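Local coordinates for protein ArsC family reductase (Pseudomonas aeruginosa, PDB 1RW1) that probably acts as a glutathione-dependent thiol reductase of the ArsC family, built on a thioredoxin fold, at residues K15-L20 and Y27-Y32. Residues are numbered along the deposited sequence; the frame is centred on the assembly and turned at random.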
ATOM      1  N   LYS A  15       5.804  10.520   6.870  1.00  6.42           N
ATOM      2  CA  LYS A  15       4.951  11.668   6.657  1.00  7.05           C
ATOM      3  C   LYS A  15       3.508  11.337   7.055  1.00  6.64           C
ATOM      4  O   LYS A  15       2.858  12.094   7.779  1.00  6.99           O
ATOM      5  CB  LYS A  15       5.019  12.112   5.186  1.00  7.26           C
ATOM      6  CG  LYS A  15       6.380  12.653   4.780  1.00  7.89           C
ATOM      7  CD  LYS A  15       6.664  12.625   3.291  1.00  9.63           C
ATOM      8  CE  LYS A  15       5.667  13.333   2.448  1.00 11.82           C
ATOM      9  NZ  LYS A  15       6.184  13.403   1.050  1.00 14.53           N
ATOM     10  N   ALA A  16       3.010  10.210   6.564  1.00  6.73           N
ATOM     11  CA  ALA A  16       1.632   9.809   6.808  1.00  7.01           C
ATOM     12  C   ALA A  16       1.399   9.549   8.291  1.00  6.67           C
ATOM     13  O   ALA A  16       0.365   9.945   8.839  1.00  7.23           O
ATOM     14  CB  ALA A  16       1.296   8.569   5.998  1.00  7.43           C
ATOM     15  N   ARG A  17       2.342   8.868   8.948  1.00  6.35           N
ATOM     16  CA  ARG A  17       2.186   8.622  10.374  1.00  6.75           C
ATOM     17  C   ARG A  17       2.252   9.904  11.174  1.00  6.79           C
ATOM     18  O   ARG A  17       1.545  10.047  12.171  1.00  7.31           O
ATOM     19  CB  ARG A  17       3.208   7.625  10.896  1.00  6.51           C
ATOM     20  CG  ARG A  17       2.973   6.244  10.297  1.00  6.88           C
ATOM     21  CD  ARG A  17       3.801   5.141  10.936  1.00  7.85           C
ATOM     22  NE  ARG A  17       3.264   4.776  12.231  1.00  7.77           N
ATOM     23  CZ  ARG A  17       3.730   3.778  12.953  1.00  8.87           C
ATOM     24  NH1 ARG A  17       4.758   3.074  12.521  1.00 10.56           N
ATOM     25  NH2 ARG A  17       3.164   3.494  14.116  1.00 11.30           N
ATOM     26  N   THR A  18       3.091  10.852  10.774  1.00  6.10           N
ATOM     27  CA  THR A  18       3.084  12.136  11.451  1.00  6.42           C
ATOM     28  C   THR A  18       1.718  12.807  11.322  1.00  6.42           C
ATOM     29  O   THR A  18       1.213  13.358  12.308  1.00  7.42           O
ATOM     30  CB  THR A  18       4.241  13.012  10.945  1.00  6.72           C
ATOM     31  OG1 THR A  18       5.483  12.334  11.135  1.00  7.37           O
ATOM     32  CG2 THR A  18       4.374  14.282  11.764  1.00  7.19           C
ATOM     33  N   TRP A  19       1.125  12.780  10.139  1.00  6.90           N
ATOM     34  CA  TRP A  19      -0.214  13.324   9.953  1.00  7.60           C
ATOM     35  C   TRP A  19      -1.205  12.629  10.902  1.00  7.69           C
ATOM     36  O   TRP A  19      -1.944  13.296  11.655  1.00  7.91           O
ATOM     37  CB  TRP A  19      -0.625  13.203   8.480  1.00  8.13           C
ATOM     38  CG  TRP A  19      -1.829  14.027   8.124  1.00  9.42           C
ATOM     39  CD1 TRP A  19      -1.836  15.218   7.464  1.00 10.37           C
ATOM     40  CD2 TRP A  19      -3.204  13.730   8.414  1.00  9.32           C
ATOM     41  NE1 TRP A  19      -3.117  15.696   7.347  1.00 11.68           N
ATOM     42  CE2 TRP A  19      -3.975  14.809   7.937  1.00 11.15           C
ATOM     43  CE3 TRP A  19      -3.854  12.694   9.079  1.00  9.93           C
ATOM     44  CZ2 TRP A  19      -5.359  14.860   8.081  1.00 12.52           C
ATOM     45  CZ3 TRP A  19      -5.227  12.746   9.225  1.00 10.98           C
ATOM     46  CH2 TRP A  19      -5.965  13.830   8.738  1.00 12.35           C
ATOM     47  N   LEU A  20      -1.242  11.306  10.862  1.00  7.26           N
ATOM     48  CA  LEU A  20      -2.199  10.556  11.669  1.00  7.52           C
ATOM     49  C   LEU A  20      -1.981  10.792  13.171  1.00  7.07           C
ATOM     50  O   LEU A  20      -2.929  11.035  13.927  1.00  8.24           O
ATOM     51  CB  LEU A  20      -2.074   9.066  11.365  1.00  7.22           C
ATOM     52  CG  LEU A  20      -2.555   8.639   9.979  1.00  8.21           C
ATOM     53  CD1 LEU A  20      -2.052   7.255   9.664  1.00  9.20           C
ATOM     54  CD2 LEU A  20      -4.069   8.717   9.866  1.00  9.14           C
ATOM     55  N   TYR A  27      -4.674   3.895  15.177  1.00 11.05           N
ATOM     56  CA  TYR A  27      -4.594   2.951  14.072  1.00  9.50           C
ATOM     57  C   TYR A  27      -3.644   1.838  14.456  1.00  9.71           C
ATOM     58  O   TYR A  27      -2.720   2.026  15.246  1.00 11.91           O
ATOM     59  CB  TYR A  27      -4.127   3.637  12.772  1.00  9.61           C
ATOM     60  CG  TYR A  27      -2.775   4.312  12.890  1.00  8.92           C
ATOM     61  CD1 TYR A  27      -2.673   5.601  13.399  1.00  8.77           C
ATOM     62  CD2 TYR A  27      -1.597   3.647  12.531  1.00  8.94           C
ATOM     63  CE1 TYR A  27      -1.433   6.197  13.564  1.00  8.31           C
ATOM     64  CE2 TYR A  27      -0.366   4.245  12.684  1.00  8.84           C
ATOM     65  CZ  TYR A  27      -0.287   5.522  13.200  1.00  7.67           C
ATOM     66  OH  TYR A  27       0.947   6.100  13.363  1.00  9.29           O
ATOM     67  N   ASP A  28      -3.884   0.680  13.876  1.00  9.22           N
ATOM     68  CA  ASP A  28      -2.951  -0.431  13.915  1.00  9.48           C
ATOM     69  C   ASP A  28      -1.976  -0.286  12.753  1.00  7.53           C
ATOM     70  O   ASP A  28      -2.338   0.245  11.706  1.00  9.16           O
ATOM     71  CB  ASP A  28      -3.705  -1.751  13.785  1.00 11.01           C
ATOM     72  CG  ASP A  28      -4.396  -2.178  15.067  1.00 15.21           C
ATOM     73  OD1 ASP A  28      -4.292  -1.476  16.093  1.00 21.09           O
ATOM     74  OD2 ASP A  28      -5.078  -3.205  15.093  1.00 19.98           O
ATOM     75  N   PHE A  29      -0.758  -0.766  12.934  1.00  8.76           N
ATOM     76  CA  PHE A  29       0.272  -0.739  11.909  1.00  8.04           C
ATOM     77  C   PHE A  29       0.599  -2.161  11.494  1.00  7.37           C
ATOM     78  O   PHE A  29       1.050  -2.959  12.314  1.00  9.53           O
ATOM     79  CB  PHE A  29       1.503  -0.016  12.439  1.00  9.21           C
ATOM     80  CG  PHE A  29       2.727  -0.114  11.544  1.00  7.93           C
ATOM     81  CD1 PHE A  29       2.657   0.044  10.169  1.00  9.35           C
ATOM     82  CD2 PHE A  29       3.966  -0.366  12.100  1.00  9.17           C
ATOM     83  CE1 PHE A  29       3.811  -0.033   9.382  1.00  9.46           C
ATOM     84  CE2 PHE A  29       5.107  -0.442  11.318  1.00  9.91           C
ATOM     85  CZ  PHE A  29       5.030  -0.276   9.973  1.00  9.83           C
ATOM     86  N   HIS A  30       0.345  -2.460  10.226  1.00  6.77           N
ATOM     87  CA  HIS A  30       0.644  -3.745   9.609  1.00  6.78           C
ATOM     88  C   HIS A  30       1.947  -3.581   8.822  1.00  6.31           C
ATOM     89  O   HIS A  30       1.966  -2.924   7.782  1.00  6.73           O
ATOM     90  CB  HIS A  30      -0.489  -4.163   8.689  1.00  6.79           C
ATOM     91  CG  HIS A  30      -0.257  -5.478   8.021  1.00  7.63           C
ATOM     92  ND1 HIS A  30      -1.029  -6.588   8.280  1.00  9.26           N
ATOM     93  CD2 HIS A  30       0.635  -5.835   7.067  1.00  8.17           C
ATOM     94  CE1 HIS A  30      -0.606  -7.573   7.512  1.00 10.49           C
ATOM     95  NE2 HIS A  30       0.396  -7.147   6.765  1.00  9.64           N
ATOM     96  N   ASP A  31       3.025  -4.133   9.372  1.00  6.35           N
ATOM     97  CA  ASP A  31       4.398  -3.913   8.911  1.00  6.25           C
ATOM     98  C   ASP A  31       4.816  -5.099   8.054  1.00  6.27           C
ATOM     99  O   ASP A  31       4.964  -6.221   8.571  1.00  6.81           O
ATOM    100  CB  ASP A  31       5.261  -3.841  10.161  1.00  7.50           C
ATOM    101  CG  ASP A  31       6.734  -3.640   9.906  1.00  8.25           C
ATOM    102  OD1 ASP A  31       7.186  -3.602   8.734  1.00  8.14           O
ATOM    103  OD2 ASP A  31       7.459  -3.519  10.929  1.00 11.34           O
ATOM    104  N   TYR A  32       5.020  -4.898   6.757  1.00  6.33           N
ATOM    105  CA  TYR A  32       5.381  -6.008   5.870  1.00  6.11           C
ATOM    106  C   TYR A  32       6.640  -6.722   6.317  1.00  6.55           C
ATOM    107  O   TYR A  32       6.758  -7.923   6.068  1.00  7.04           O
ATOM    108  CB  TYR A  32       5.560  -5.516   4.436  1.00  6.56           C
ATOM    109  CG  TYR A  32       4.340  -4.872   3.817  1.00  6.18           C
ATOM    110  CD1 TYR A  32       3.065  -5.381   3.989  1.00  6.49           C
ATOM    111  CD2 TYR A  32       4.467  -3.746   3.038  1.00  6.42           C
ATOM    112  CE1 TYR A  32       1.971  -4.769   3.420  1.00  6.82           C
ATOM    113  CE2 TYR A  32       3.374  -3.121   2.466  1.00  5.92           C
ATOM    114  CZ  TYR A  32       2.120  -3.635   2.654  1.00  5.86           C
ATOM    115  OH  TYR A  32       0.990  -3.073   2.113  1.00  6.66           O
TER
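Arg17 reaches from helix 11-22 to two aromatic side chains of the edge strand 27-31, bonding to Tyr27 and placing NH1 over a face of Phe29. Arg17 NE donates to Tyr27 OH at 2.9 Å, nearly straight at 172°, with the oxygen in the guanidinium plane. NE lies at the edge of the tyrosine ring, in its plane, and the guanidinium and ring planes are 77° apart. A bend at chi3 turns the rest of the guanidinium toward the strand, where Arg17 NH1 sits 3.6 Å from Phe29 CD2, offset toward the rim of the ring. Arg17 CZ lies 4.5 Å from the Phe29 ring centroid, a cation-pi contact with the planes tilted by 41°. On the Tyr27 ring, Leu20 CD1 makes a CH-pi contact 4.1 Å from the centroid, while Leu20 CB packs 3.7 Å from Tyr27 CE1. Leu20 also touches Tyr109 and Leu113 of helix 106-113. The contact thus joins helix and second strand of the opening beta-alpha-beta unit. Tyr27 OH is also hydrogen-bonded to Asp21 OD1; these bonds hold the hydroxyl in position, Leu20 bears on the ring's orientation, and the flanking charges would probably polarise the O-H.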